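Long-range contacts in uncharacterized protein (Bacteroides eggerthii DSM 20697, PDB 4ECO), which is of unknown function but, as a leucine-rich repeat protein, probably binds other proteins through its curved solenoid: residues H115-N120 against Q190-I195; F211-S216 against V254-C259; K45-Q50 against E89-S94. One frame throughout, in Å; residues are numbered along the deposited sequence.

Interaction 1: residues H115-N120 against Q190-I195. With NA (sodium ion), chain C.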
ATOM      1  N   HIS A 115      12.539   9.820  -1.238  1.00 40.42           N
ATOM      2  CA  HIS A 115      11.182   9.701  -1.771  1.00 39.00           C
ATOM      3  C   HIS A 115      10.318  10.825  -1.191  1.00 44.52           C
ATOM      4  O   HIS A 115       9.346  11.212  -1.835  1.00 44.70           O
ATOM      5  CB  HIS A 115      10.576   8.313  -1.532  1.00 38.39           C
ATOM      6  CG  HIS A 115      10.336   7.953  -0.105  1.00 41.66           C
ATOM      7  ND1 HIS A 115      11.229   7.175   0.597  1.00 43.86           N
ATOM      8  CD2 HIS A 115       9.275   8.227   0.692  1.00 42.91           C
ATOM      9  CE1 HIS A 115      10.696   7.013   1.799  1.00 43.13           C
ATOM     10  NE2 HIS A 115       9.524   7.643   1.906  1.00 42.59           N
ATOM     11  N   GLY A 116      10.738  11.385  -0.042  1.00 40.75           N
ATOM     12  CA  GLY A 116      10.070  12.495   0.626  1.00 39.78           C
ATOM     13  C   GLY A 116       9.965  13.731  -0.249  1.00 46.13           C
ATOM     14  O   GLY A 116       8.949  14.429  -0.230  1.00 48.25           O
ATOM     15  N   GLU A 117      10.990  13.987  -1.064  1.00 41.96           N
ATOM     16  CA  GLU A 117      11.056  15.143  -1.966  1.00 41.10           C
ATOM     17  C   GLU A 117       9.920  15.148  -3.003  1.00 48.86           C
ATOM     18  O   GLU A 117       9.449  16.231  -3.373  1.00 51.19           O
ATOM     19  CB  GLU A 117      12.406  15.179  -2.666  1.00 41.60           C
ATOM     20  CG  GLU A 117      13.544  15.534  -1.720  1.00 38.48           C
ATOM     21  CD  GLU A 117      14.919  15.471  -2.350  1.00 55.67           C
ATOM     22  OE1 GLU A 117      15.213  14.441  -3.006  1.00 38.80           O
ATOM     23  OE2 GLU A 117      15.702  16.440  -2.182  1.00 39.17           O
ATOM     24  N   LYS A 118       9.434  13.954  -3.410  1.00 44.64           N
ATOM     25  CA  LYS A 118       8.326  13.823  -4.356  1.00 43.47           C
ATOM     26  C   LYS A 118       6.985  14.151  -3.689  1.00 44.75           C
ATOM     27  O   LYS A 118       6.033  14.461  -4.406  1.00 44.33           O
ATOM     28  CB  LYS A 118       8.273  12.401  -4.991  1.00 45.99           C
ATOM     29  CG  LYS A 118       9.331  12.095  -6.084  1.00 56.98           C
ATOM     30  CD  LYS A 118       9.332  13.068  -7.295  1.00 61.46           C
ATOM     31  CE  LYS A 118      10.598  13.896  -7.308  1.00 63.46           C
ATOM     32  NZ  LYS A 118      10.499  15.131  -8.116  1.00 65.20           N
ATOM     33  N   VAL A 119       6.902  14.077  -2.338  1.00 40.42           N
ATOM     34  CA  VAL A 119       5.649  14.352  -1.582  1.00 39.60           C
ATOM     35  C   VAL A 119       5.835  15.547  -0.613  1.00 45.16           C
ATOM     36  O   VAL A 119       5.076  15.684   0.348  1.00 43.77           O
ATOM     37  CB  VAL A 119       5.072  13.109  -0.824  1.00 41.50           C
ATOM     38  CG1 VAL A 119       4.588  12.047  -1.800  1.00 41.26           C
ATOM     39  CG2 VAL A 119       6.070  12.519   0.166  1.00 40.82           C
ATOM     40  N   ASN A 120       6.829  16.411  -0.888  1.00 45.79           N
ATOM     41  CA  ASN A 120       7.141  17.622  -0.116  1.00 47.41           C
ATOM     42  C   ASN A 120       7.231  17.318   1.417  1.00 53.95           C
ATOM     43  O   ASN A 120       6.569  17.960   2.245  1.00 54.39           O
ATOM     44  CB  ASN A 120       6.095  18.732  -0.405  1.00 45.93           C
ATOM     45  CG  ASN A 120       6.423  20.087   0.166  1.00 79.09           C
ATOM     46  OD1 ASN A 120       7.591  20.464   0.393  1.00 71.11           O
ATOM     47  ND2 ASN A 120       5.377  20.847   0.417  1.00 78.72           N
ATOM     48  N   GLN A 190      11.571  12.565 -12.626  1.00 46.29           N
ATOM     49  CA  GLN A 190      11.574  13.985 -12.284  1.00 45.53           C
ATOM     50  C   GLN A 190      12.607  14.171 -11.203  1.00 46.08           C
ATOM     51  O   GLN A 190      12.492  13.600 -10.110  1.00 46.08           O
ATOM     52  CB  GLN A 190      10.167  14.431 -11.842  1.00 46.68           C
ATOM     53  CG  GLN A 190      10.002  15.903 -11.506  1.00 58.15           C
ATOM     54  CD  GLN A 190       8.616  16.145 -10.989  1.00 73.68           C
ATOM     55  OE1 GLN A 190       8.366  16.119  -9.778  1.00 64.01           O
ATOM     56  NE2 GLN A 190       7.672  16.298 -11.909  1.00 75.78           N
ATOM     57  N   LEU A 191      13.647  14.906 -11.550  1.00 39.52           N
ATOM     58  CA  LEU A 191      14.779  15.159 -10.681  1.00 38.37           C
ATOM     59  C   LEU A 191      14.467  16.210  -9.614  1.00 44.42           C
ATOM     60  O   LEU A 191      13.727  17.165  -9.883  1.00 45.21           O
ATOM     61  CB  LEU A 191      15.995  15.605 -11.521  1.00 37.37           C
ATOM     62  CG  LEU A 191      16.438  14.653 -12.659  1.00 39.32           C
ATOM     63  CD1 LEU A 191      17.591  15.246 -13.436  1.00 38.73           C
ATOM     64  CD2 LEU A 191      16.828  13.255 -12.134  1.00 37.40           C
ATOM     65  N   SER A 192      15.038  16.018  -8.397  1.00 40.03           N
ATOM     66  CA  SER A 192      14.937  16.932  -7.245  1.00 38.67           C
ATOM     67  C   SER A 192      16.279  17.637  -7.024  1.00 44.26           C
ATOM     68  O   SER A 192      16.392  18.576  -6.224  1.00 45.70           O
ATOM     69  CB  SER A 192      14.533  16.169  -5.985  1.00 40.07           C
ATOM     70  OG  SER A 192      15.620  15.398  -5.489  1.00 43.92           O
ATOM     71  N   ASN A 193      17.304  17.151  -7.727  1.00 40.48           N
ATOM     72  CA  ASN A 193      18.680  17.632  -7.647  1.00 40.74           C
ATOM     73  C   ASN A 193      19.455  17.248  -8.914  1.00 45.02           C
ATOM     74  O   ASN A 193      18.976  16.444  -9.723  1.00 43.78           O
ATOM     75  CB  ASN A 193      19.364  17.024  -6.403  1.00 38.42           C
ATOM     76  CG  ASN A 193      19.410  15.510  -6.458  1.00 50.68           C
ATOM     77  OD1 ASN A 193      20.187  14.913  -7.200  1.00 38.65           O
ATOM     78  ND2 ASN A 193      18.523  14.859  -5.732  1.00 46.10           N
ATOM     79  N   ASN A 194      20.692  17.761  -9.026  1.00 41.58           N
ATOM     80  CA  ASN A 194      21.574  17.443 -10.126  1.00 41.10           C
ATOM     81  C   ASN A 194      22.910  16.860  -9.580  1.00 43.73           C
ATOM     82  O   ASN A 194      23.990  17.282  -9.994  1.00 43.40           O
ATOM     83  CB  ASN A 194      21.789  18.653 -11.013  1.00 40.89           C
ATOM     84  CG  ASN A 194      22.211  18.260 -12.398  1.00 73.62           C
ATOM     85  OD1 ASN A 194      21.391  17.838 -13.230  1.00 67.21           O
ATOM     86  ND2 ASN A 194      23.512  18.335 -12.649  1.00 70.31           N
ATOM     87  N   ILE A 195      22.816  15.885  -8.638  1.00 38.84           N
ATOM     88  CA  ILE A 195      23.984  15.193  -8.103  1.00 39.32           C
ATOM     89  C   ILE A 195      24.422  14.206  -9.200  1.00 44.14           C
ATOM     90  O   ILE A 195      23.666  13.306  -9.542  1.00 42.73           O
ATOM     91  CB  ILE A 195      23.722  14.502  -6.727  1.00 42.43           C
ATOM     92  CG1 ILE A 195      23.061  15.401  -5.649  1.00 42.46           C
ATOM     93  CG2 ILE A 195      24.950  13.762  -6.202  1.00 43.11           C
ATOM     94  CD1 ILE A 195      23.789  16.565  -5.273  1.00 52.29           C
TER
HETATM   95 NA    NA C1001      15.832  18.721  -3.837  1.00 42.76          NA
HETATM   96  O   HOH W   1       6.879  15.540  -7.434  1.00 58.19           O
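E117 and S192 meet at a sodium ion that joins two loops of the leucine-rich repeat solenoid: segment 115-120 comes after strand 109-111, and segment 190-195 runs into strand 194-198. The close-set half of the contact is here. E117 reaches across with an extended chain and divides its carboxylate between two tasks. OE2 of E117 binds the sodium ion at 2.8 Å, and the backbone O of S192 binds the same ion at 2.5 Å. OE1 of E117 takes a hydrogen bond from OG of S192 at 2.7 Å, the hydroxyl standing above the carboxylate plane rather than in it. With chi1 of S192 at 74°, OG sits between the backbone N and the carbonyl carbon and faces E117. The carboxylate is gripped further by the backbone N atoms of G90 and S114, which would fix its rotation. N193, next to S192 in the chain, closes an Asx turn through OD1 and the N of I195, while the same OD1 also bonds S216.

The other half is looser and wetter. K118 bends at chi2 and chi3 so that NZ swings over to Q190, where it has a weak bond to the backbone O as well. A water donates to OE1 of Q190 and, weakly, to O of K118. That OE1 also accepts from NZ of K118 at 2.9 Å, in the carbonyl plane and on a lone pair.

Interaction 2: residues F211-S216 against V254-C259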
ATOM      1  N   PHE A 211      21.518   5.566   4.716  1.00 41.44           N
ATOM      2  CA  PHE A 211      22.054   6.221   3.532  1.00 40.44           C
ATOM      3  C   PHE A 211      20.963   6.277   2.469  1.00 42.83           C
ATOM      4  O   PHE A 211      20.593   5.257   1.905  1.00 43.98           O
ATOM      5  CB  PHE A 211      23.325   5.515   3.036  1.00 43.03           C
ATOM      6  CG  PHE A 211      24.074   6.169   1.897  1.00 44.57           C
ATOM      7  CD1 PHE A 211      23.913   7.523   1.617  1.00 46.46           C
ATOM      8  CD2 PHE A 211      24.979   5.444   1.133  1.00 48.31           C
ATOM      9  CE1 PHE A 211      24.598   8.121   0.552  1.00 47.88           C
ATOM     10  CE2 PHE A 211      25.676   6.049   0.079  1.00 50.82           C
ATOM     11  CZ  PHE A 211      25.494   7.390  -0.191  1.00 47.58           C
ATOM     12  N   TYR A 212      20.431   7.479   2.220  1.00 38.43           N
ATOM     13  CA  TYR A 212      19.353   7.731   1.258  1.00 36.91           C
ATOM     14  C   TYR A 212      19.799   8.603   0.109  1.00 40.71           C
ATOM     15  O   TYR A 212      20.566   9.560   0.291  1.00 42.93           O
ATOM     16  CB  TYR A 212      18.167   8.426   1.956  1.00 37.41           C
ATOM     17  CG  TYR A 212      17.155   7.514   2.623  1.00 39.57           C
ATOM     18  CD1 TYR A 212      17.540   6.616   3.613  1.00 41.72           C
ATOM     19  CD2 TYR A 212      15.793   7.645   2.362  1.00 40.11           C
ATOM     20  CE1 TYR A 212      16.606   5.794   4.249  1.00 42.62           C
ATOM     21  CE2 TYR A 212      14.848   6.837   2.996  1.00 40.57           C
ATOM     22  CZ  TYR A 212      15.260   5.912   3.939  1.00 45.18           C
ATOM     23  OH  TYR A 212      14.333   5.121   4.576  1.00 41.53           O
HETATM   24  N   MSE A 213      19.312   8.276  -1.075  1.00 34.45           N
HETATM   25  CA  MSE A 213      19.516   9.086  -2.260  1.00 32.94           C
HETATM   26  C   MSE A 213      18.339   8.876  -3.174  1.00 38.40           C
HETATM   27  O   MSE A 213      17.710   7.804  -3.161  1.00 37.38           O
HETATM   28  CB  MSE A 213      20.870   8.860  -2.967  1.00 34.82           C
HETATM   29  CG  MSE A 213      21.067   7.519  -3.661  1.00 39.99           C
HETATM   30 SE   MSE A 213      23.003   7.091  -3.657  0.75 45.85          SE
HETATM   31  CE  MSE A 213      22.928   5.880  -2.092  1.00 41.95           C
ATOM     32  N   GLY A 214      18.006   9.928  -3.910  1.00 35.61           N
ATOM     33  CA  GLY A 214      16.897   9.861  -4.845  1.00 35.02           C
ATOM     34  C   GLY A 214      16.723  11.078  -5.705  1.00 40.46           C
ATOM     35  O   GLY A 214      17.172  12.170  -5.349  1.00 42.90           O
ATOM     36  N   ASN A 215      16.070  10.878  -6.857  1.00 35.93           N
ATOM     37  CA  ASN A 215      15.681  11.867  -7.875  1.00 34.24           C
ATOM     38  C   ASN A 215      16.931  12.566  -8.452  1.00 35.42           C
ATOM     39  O   ASN A 215      16.893  13.747  -8.781  1.00 33.75           O
ATOM     40  CB  ASN A 215      14.670  12.849  -7.285  1.00 30.86           C
ATOM     41  CG  ASN A 215      13.640  12.171  -6.410  1.00 43.21           C
ATOM     42  OD1 ASN A 215      12.790  11.427  -6.884  1.00 41.28           O
ATOM     43  ND2 ASN A 215      13.765  12.317  -5.102  1.00 35.57           N
ATOM     44  N   SER A 216      18.017  11.781  -8.617  1.00 33.06           N
ATOM     45  CA  SER A 216      19.335  12.209  -9.089  1.00 34.40           C
ATOM     46  C   SER A 216      19.622  11.726 -10.487  1.00 40.80           C
ATOM     47  O   SER A 216      19.210  10.622 -10.847  1.00 41.85           O
ATOM     48  CB  SER A 216      20.429  11.692  -8.154  1.00 38.24           C
ATOM     49  OG  SER A 216      20.549  12.458  -6.963  1.00 42.96           O
ATOM     50  N   VAL A 254      19.117   1.676   3.431  1.00 41.45           N
ATOM     51  CA  VAL A 254      19.658   2.277   2.206  1.00 40.06           C
ATOM     52  C   VAL A 254      18.528   2.488   1.198  1.00 42.99           C
ATOM     53  O   VAL A 254      17.695   1.600   0.999  1.00 42.40           O
ATOM     54  CB  VAL A 254      20.821   1.456   1.598  1.00 43.36           C
ATOM     55  CG1 VAL A 254      21.271   2.048   0.280  1.00 42.71           C
ATOM     56  CG2 VAL A 254      22.002   1.368   2.564  1.00 43.75           C
ATOM     57  N   GLU A 255      18.502   3.678   0.570  1.00 39.27           N
ATOM     58  CA  GLU A 255      17.523   4.027  -0.460  1.00 36.77           C
ATOM     59  C   GLU A 255      18.219   4.656  -1.677  1.00 41.99           C
ATOM     60  O   GLU A 255      19.035   5.575  -1.528  1.00 42.91           O
ATOM     61  CB  GLU A 255      16.459   4.964   0.098  1.00 36.41           C
ATOM     62  CG  GLU A 255      15.556   5.530  -0.985  1.00 45.56           C
ATOM     63  CD  GLU A 255      14.357   6.329  -0.524  1.00 47.80           C
ATOM     64  OE1 GLU A 255      13.412   5.723   0.024  1.00 45.24           O
ATOM     65  OE2 GLU A 255      14.343   7.556  -0.750  1.00 34.99           O
ATOM     66  N   VAL A 256      17.923   4.108  -2.870  1.00 38.24           N
ATOM     67  CA  VAL A 256      18.353   4.584  -4.198  1.00 38.07           C
ATOM     68  C   VAL A 256      17.059   4.673  -5.006  1.00 42.22           C
ATOM     69  O   VAL A 256      16.648   3.709  -5.648  1.00 41.55           O
ATOM     70  CB  VAL A 256      19.446   3.717  -4.861  1.00 42.01           C
ATOM     71  CG1 VAL A 256      20.093   4.478  -6.010  1.00 41.93           C
ATOM     72  CG2 VAL A 256      20.503   3.275  -3.853  1.00 42.22           C
ATOM     73  N   TYR A 257      16.356   5.793  -4.868  1.00 39.54           N
ATOM     74  CA  TYR A 257      15.004   5.959  -5.390  1.00 38.74           C
ATOM     75  C   TYR A 257      14.922   6.937  -6.533  1.00 43.16           C
ATOM     76  O   TYR A 257      15.469   8.033  -6.456  1.00 43.73           O
ATOM     77  CB  TYR A 257      14.107   6.455  -4.230  1.00 38.36           C
ATOM     78  CG  TYR A 257      12.700   6.866  -4.597  1.00 38.53           C
ATOM     79  CD1 TYR A 257      11.658   5.946  -4.580  1.00 40.01           C
ATOM     80  CD2 TYR A 257      12.383   8.204  -4.831  1.00 38.34           C
ATOM     81  CE1 TYR A 257      10.346   6.334  -4.849  1.00 40.72           C
ATOM     82  CE2 TYR A 257      11.080   8.598  -5.132  1.00 38.04           C
ATOM     83  CZ  TYR A 257      10.060   7.663  -5.121  1.00 43.32           C
ATOM     84  OH  TYR A 257       8.763   8.047  -5.383  1.00 41.82           O
ATOM     85  N   ASN A 258      14.143   6.566  -7.554  1.00 37.94           N
ATOM     86  CA  ASN A 258      13.833   7.374  -8.727  1.00 37.01           C
ATOM     87  C   ASN A 258      15.091   8.053  -9.299  1.00 43.90           C
ATOM     88  O   ASN A 258      15.192   9.286  -9.288  1.00 44.04           O
ATOM     89  CB  ASN A 258      12.760   8.410  -8.363  1.00 31.08           C
ATOM     90  CG  ASN A 258      12.154   9.154  -9.506  1.00 53.58           C
ATOM     91  OD1 ASN A 258      12.162   8.709 -10.652  1.00 56.74           O
ATOM     92  ND2 ASN A 258      11.625  10.321  -9.218  1.00 50.00           N
ATOM     93  N   CYS A 259      16.065   7.246  -9.759  1.00 40.46           N
ATOM     94  CA  CYS A 259      17.261   7.778 -10.410  1.00 39.89           C
ATOM     95  C   CYS A 259      17.188   7.305 -11.871  1.00 45.12           C
ATOM     96  O   CYS A 259      17.506   6.146 -12.186  1.00 45.44           O
ATOM     97  CB  CYS A 259      18.529   7.355  -9.680  1.00 39.88           C
ATOM     98  SG  CYS A 259      18.648   7.973  -7.975  1.00 42.57           S
TER
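E255, M213 and N215 bury the most surface where 211-216 runs beside 254-259. E255 works against the ring of Y212, its neighbour across the strands. Its CB lies over one face of that ring, 3.7 Å from the Y212 centroid, in a CH-pi contact. CG is anti to the backbone N (chi1 171°), and the extended chain then carries the carboxylate along the CD2-CE2 side of Y212, the two planes 46° apart. The polar end has its main partner elsewhere: OE1 of E255 is hydrogen-bonded to ND1 of H115.

M213, a selenomethionine, points to the other side, with F211, V254 and V256. It lies alongside V256, pointing the same way, CG of M213 4.0 Å from CG1 of V256. A bend at chi3 turns its methyl CE back over a face of the F211 ring, toward the rim.

Between these two layers of side chains runs the parallel ladder of a leucine-rich repeat solenoid, with adjacent places taken by strands 211-214 and 254-257, whose axes run 4° apart. Backbone bonds run both ways: N of E255 to O of F211 (2.9 Å), N of M213 to O of E255 (2.8 Å) and N of Y257 to O of M213 (3.0 Å).

Where the strands end, asparagines take over. OD1 of N215 accepts from ND2 of N258 at 2.8 Å, in the carbonyl plane of N215, with the two amides nearly perpendicular. ND2 of N258 also reaches O of Q187, while its OD1 takes the N of G189. Beyond the asparagines, CB of S216 packs 4.1 Å from SG of C259, and OG of S216 is bound by N193.

Interaction 3: residues K45-Q50 against E89-S94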
ATOM      1  N   LYS A  45      25.605  27.967  -3.133  1.00 50.59           N
ATOM      2  CA  LYS A  45      25.176  29.372  -3.164  1.00 51.02           C
ATOM      3  C   LYS A  45      23.831  29.503  -3.900  1.00 57.50           C
ATOM      4  O   LYS A  45      23.102  30.473  -3.666  1.00 58.87           O
ATOM      5  CB  LYS A  45      26.241  30.274  -3.807  1.00 53.59           C
ATOM      6  CG  LYS A  45      26.703  29.802  -5.189  1.00 82.03           C
ATOM      7  CD  LYS A  45      27.426  30.896  -5.982  1.00 97.59           C
ATOM      8  CE  LYS A  45      27.699  30.479  -7.413  1.00107.40           C
ATOM      9  NZ  LYS A  45      28.310  31.579  -8.209  1.00119.79           N
ATOM     10  N   ASN A  46      23.470  28.494  -4.730  1.00 53.57           N
ATOM     11  CA  ASN A  46      22.238  28.536  -5.510  1.00 53.09           C
ATOM     12  C   ASN A  46      21.163  27.571  -4.995  1.00 55.07           C
ATOM     13  O   ASN A  46      20.109  27.434  -5.638  1.00 55.75           O
ATOM     14  CB  ASN A  46      22.525  28.284  -6.980  1.00 54.86           C
ATOM     15  CG  ASN A  46      23.307  29.434  -7.591  1.00 73.12           C
ATOM     16  OD1 ASN A  46      24.422  29.256  -8.081  1.00 64.88           O
ATOM     17  ND2 ASN A  46      22.788  30.656  -7.483  1.00 65.27           N
ATOM     18  N   TRP A  47      21.379  26.991  -3.804  1.00 48.87           N
ATOM     19  CA  TRP A  47      20.399  26.155  -3.114  1.00 47.26           C
ATOM     20  C   TRP A  47      19.176  26.961  -2.705  1.00 55.24           C
ATOM     21  O   TRP A  47      19.324  28.123  -2.295  1.00 55.18           O
ATOM     22  CB  TRP A  47      21.026  25.570  -1.836  1.00 44.62           C
ATOM     23  CG  TRP A  47      22.003  24.451  -1.997  1.00 44.37           C
ATOM     24  CD1 TRP A  47      22.520  23.959  -3.158  1.00 47.34           C
ATOM     25  CD2 TRP A  47      22.600  23.695  -0.937  1.00 43.63           C
ATOM     26  NE1 TRP A  47      23.401  22.937  -2.885  1.00 46.81           N
ATOM     27  CE2 TRP A  47      23.468  22.753  -1.530  1.00 47.25           C
ATOM     28  CE3 TRP A  47      22.484  23.723   0.465  1.00 44.58           C
ATOM     29  CZ2 TRP A  47      24.234  21.860  -0.776  1.00 46.09           C
ATOM     30  CZ3 TRP A  47      23.216  22.815   1.211  1.00 45.89           C
ATOM     31  CH2 TRP A  47      24.098  21.915   0.593  1.00 46.52           C
ATOM     32  N   SER A  48      17.977  26.360  -2.772  1.00 54.51           N
ATOM     33  CA  SER A  48      16.759  27.019  -2.296  1.00 56.94           C
ATOM     34  C   SER A  48      15.804  25.933  -1.864  1.00 66.40           C
ATOM     35  O   SER A  48      15.352  25.164  -2.714  1.00 65.50           O
ATOM     36  CB  SER A  48      16.153  27.955  -3.346  1.00 60.33           C
ATOM     37  OG  SER A  48      15.273  28.899  -2.748  1.00 68.44           O
ATOM     38  N   GLN A  49      15.536  25.827  -0.536  1.00 68.05           N
ATOM     39  CA  GLN A  49      14.715  24.754   0.051  1.00 69.31           C
ATOM     40  C   GLN A  49      13.197  24.868  -0.278  1.00 79.50           C
ATOM     41  O   GLN A  49      12.655  25.976  -0.451  1.00 79.10           O
ATOM     42  CB  GLN A  49      14.908  24.663   1.573  1.00 70.25           C
ATOM     43  CG  GLN A  49      14.472  23.309   2.153  1.00 73.57           C
ATOM     44  CD  GLN A  49      15.449  22.715   3.135  1.00 89.95           C
ATOM     45  OE1 GLN A  49      15.764  23.284   4.201  1.00 84.23           O
ATOM     46  NE2 GLN A  49      15.909  21.521   2.810  1.00 77.53           N
ATOM     47  N   GLN A  50      12.539  23.658  -0.348  1.00 80.49           N
ATOM     48  CA  GLN A  50      11.112  23.403  -0.632  1.00 81.35           C
ATOM     49  C   GLN A  50      10.197  23.715   0.654  1.00 86.82           C
ATOM     50  O   GLN A  50       9.612  24.804   0.704  1.00 86.85           O
ATOM     51  CB  GLN A  50      10.883  21.953  -1.194  1.00 81.92           C
ATOM     52  CG  GLN A  50      11.413  20.761  -0.350  1.00 96.60           C
ATOM     53  CD  GLN A  50      11.032  19.359  -0.849  1.00106.13           C
ATOM     54  OE1 GLN A  50      11.246  18.966  -2.013  1.00 88.04           O
ATOM     55  NE2 GLN A  50      10.544  18.530   0.063  1.00104.13           N
ATOM     56  N   GLU A  89      18.091  17.027   1.427  1.00 34.57           N
ATOM     57  CA  GLU A  89      16.692  16.990   0.999  1.00 34.94           C
ATOM     58  C   GLU A  89      16.122  18.394   0.736  1.00 39.18           C
ATOM     59  O   GLU A  89      16.276  19.278   1.584  1.00 38.88           O
ATOM     60  CB  GLU A  89      15.817  16.296   2.053  1.00 36.34           C
ATOM     61  CG  GLU A  89      15.866  14.783   2.062  1.00 39.81           C
ATOM     62  CD  GLU A  89      15.081  14.233   3.231  1.00 54.80           C
ATOM     63  OE1 GLU A  89      15.353  14.647   4.386  1.00 41.00           O
ATOM     64  OE2 GLU A  89      14.164  13.415   2.987  1.00 50.70           O
ATOM     65  N   GLY A  90      15.535  18.573  -0.456  1.00 34.44           N
ATOM     66  CA  GLY A  90      14.875  19.801  -0.895  1.00 33.63           C
ATOM     67  C   GLY A  90      15.734  20.990  -1.270  1.00 37.88           C
ATOM     68  O   GLY A  90      15.200  22.001  -1.732  1.00 37.99           O
ATOM     69  N   PHE A  91      17.056  20.879  -1.122  1.00 34.33           N
ATOM     70  CA  PHE A  91      17.948  22.004  -1.405  1.00 35.42           C
ATOM     71  C   PHE A  91      18.183  22.214  -2.888  1.00 42.60           C
ATOM     72  O   PHE A  91      18.469  23.342  -3.305  1.00 45.15           O
ATOM     73  CB  PHE A  91      19.301  21.834  -0.691  1.00 36.63           C
ATOM     74  CG  PHE A  91      19.279  22.215   0.768  1.00 36.68           C
ATOM     75  CD1 PHE A  91      18.888  23.493   1.165  1.00 38.19           C
ATOM     76  CD2 PHE A  91      19.685  21.311   1.746  1.00 37.24           C
ATOM     77  CE1 PHE A  91      18.895  23.850   2.521  1.00 38.78           C
ATOM     78  CE2 PHE A  91      19.701  21.674   3.099  1.00 38.68           C
ATOM     79  CZ  PHE A  91      19.313  22.944   3.475  1.00 36.44           C
ATOM     80  N   GLY A  92      18.071  21.152  -3.669  1.00 38.63           N
ATOM     81  CA  GLY A  92      18.296  21.239  -5.103  1.00 38.35           C
ATOM     82  C   GLY A  92      19.766  21.352  -5.429  1.00 42.36           C
ATOM     83  O   GLY A  92      20.152  22.108  -6.321  1.00 42.49           O
ATOM     84  N   ALA A  93      20.587  20.573  -4.703  1.00 38.79           N
ATOM     85  CA  ALA A  93      22.037  20.481  -4.846  1.00 38.15           C
ATOM     86  C   ALA A  93      22.417  20.040  -6.269  1.00 41.24           C
ATOM     87  O   ALA A  93      21.685  19.261  -6.891  1.00 41.10           O
ATOM     88  CB  ALA A  93      22.583  19.505  -3.824  1.00 38.76           C
ATOM     89  N   SER A  94      23.524  20.590  -6.804  1.00 36.31           N
ATOM     90  CA  SER A  94      23.965  20.336  -8.165  1.00 36.23           C
ATOM     91  C   SER A  94      25.456  20.238  -8.202  1.00 44.43           C
ATOM     92  O   SER A  94      26.141  21.233  -7.934  1.00 45.97           O
ATOM     93  CB  SER A  94      23.485  21.453  -9.096  1.00 38.91           C
ATOM     94  OG  SER A  94      24.077  21.374 -10.384  1.00 49.71           O
TER
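S48 and F91 tie two irregular loops together by backbone: N of S48 donates to O of F91 at 3.1 Å, and the chains are closest at Q49 and F91, their CA atoms 4.5 Å apart. Next to this bond, CA of Q49 sends a C-H toward O of G90. G90 and G92 both have positive phi.

The side chains form a three-layer stack with F91 in the middle. W47 covers one face of the F91 ring as an offset stack, centroids of its six-membered ring and the F91 ring 4.7 Å apart and planes at 25°; CE3 of W47 comes to 3.6 Å from CG of F91. CB of F91 in turn lies over the five-membered ring of W47. On the opposite face of F91 the amide of Q49 lies nearly flat, its NE2 over the ring centre. Q49 gets there by a bend at chi2 (135°), which also brings NE2 to O of E89 in a weak hydrogen bond. A93 touches the indole nitrogen side of W47, its CB 3.7 Å from NE1 of W47. With an alanine at W47, F91 would probably lose the ring stacked on one face and be freer to tilt, and A93 would be likely to lose its contact with the indole.

W47 NE1 is bonded to O of L42, just past helix 27-41, and W39 of that helix meets the indole edge-to-face, as does W60. From the other loop, A93 packs on I195 of strand 194-198, so the pair lies between helix 27-41 and the small parallel sheet of strands 96-97 and 194-198.

Overall arrangement
Along the chain, interaction 3 closes first, then interaction 1, then interaction 2, and in space interaction 1 sits between the others: its centre is about 10 Å from that of interaction 3 and 9 Å from that of interaction 2, while the centres of interactions 2 and 3 are about 16 Å apart. Interaction 1 touches both, through E117 to G90 and N194 to A93 on one side, and through H115 to E255 and N193 to S216 on the other. The sodium ion, bound by interaction 1, lies on the side of interaction 3. Strands 83-87, 109-111, 210-214 and 253-257 pair in parallel in that order; interaction 2 lies between two neighbouring strands of this ladder, while interactions 1 and 3 join loops at its N-terminal part.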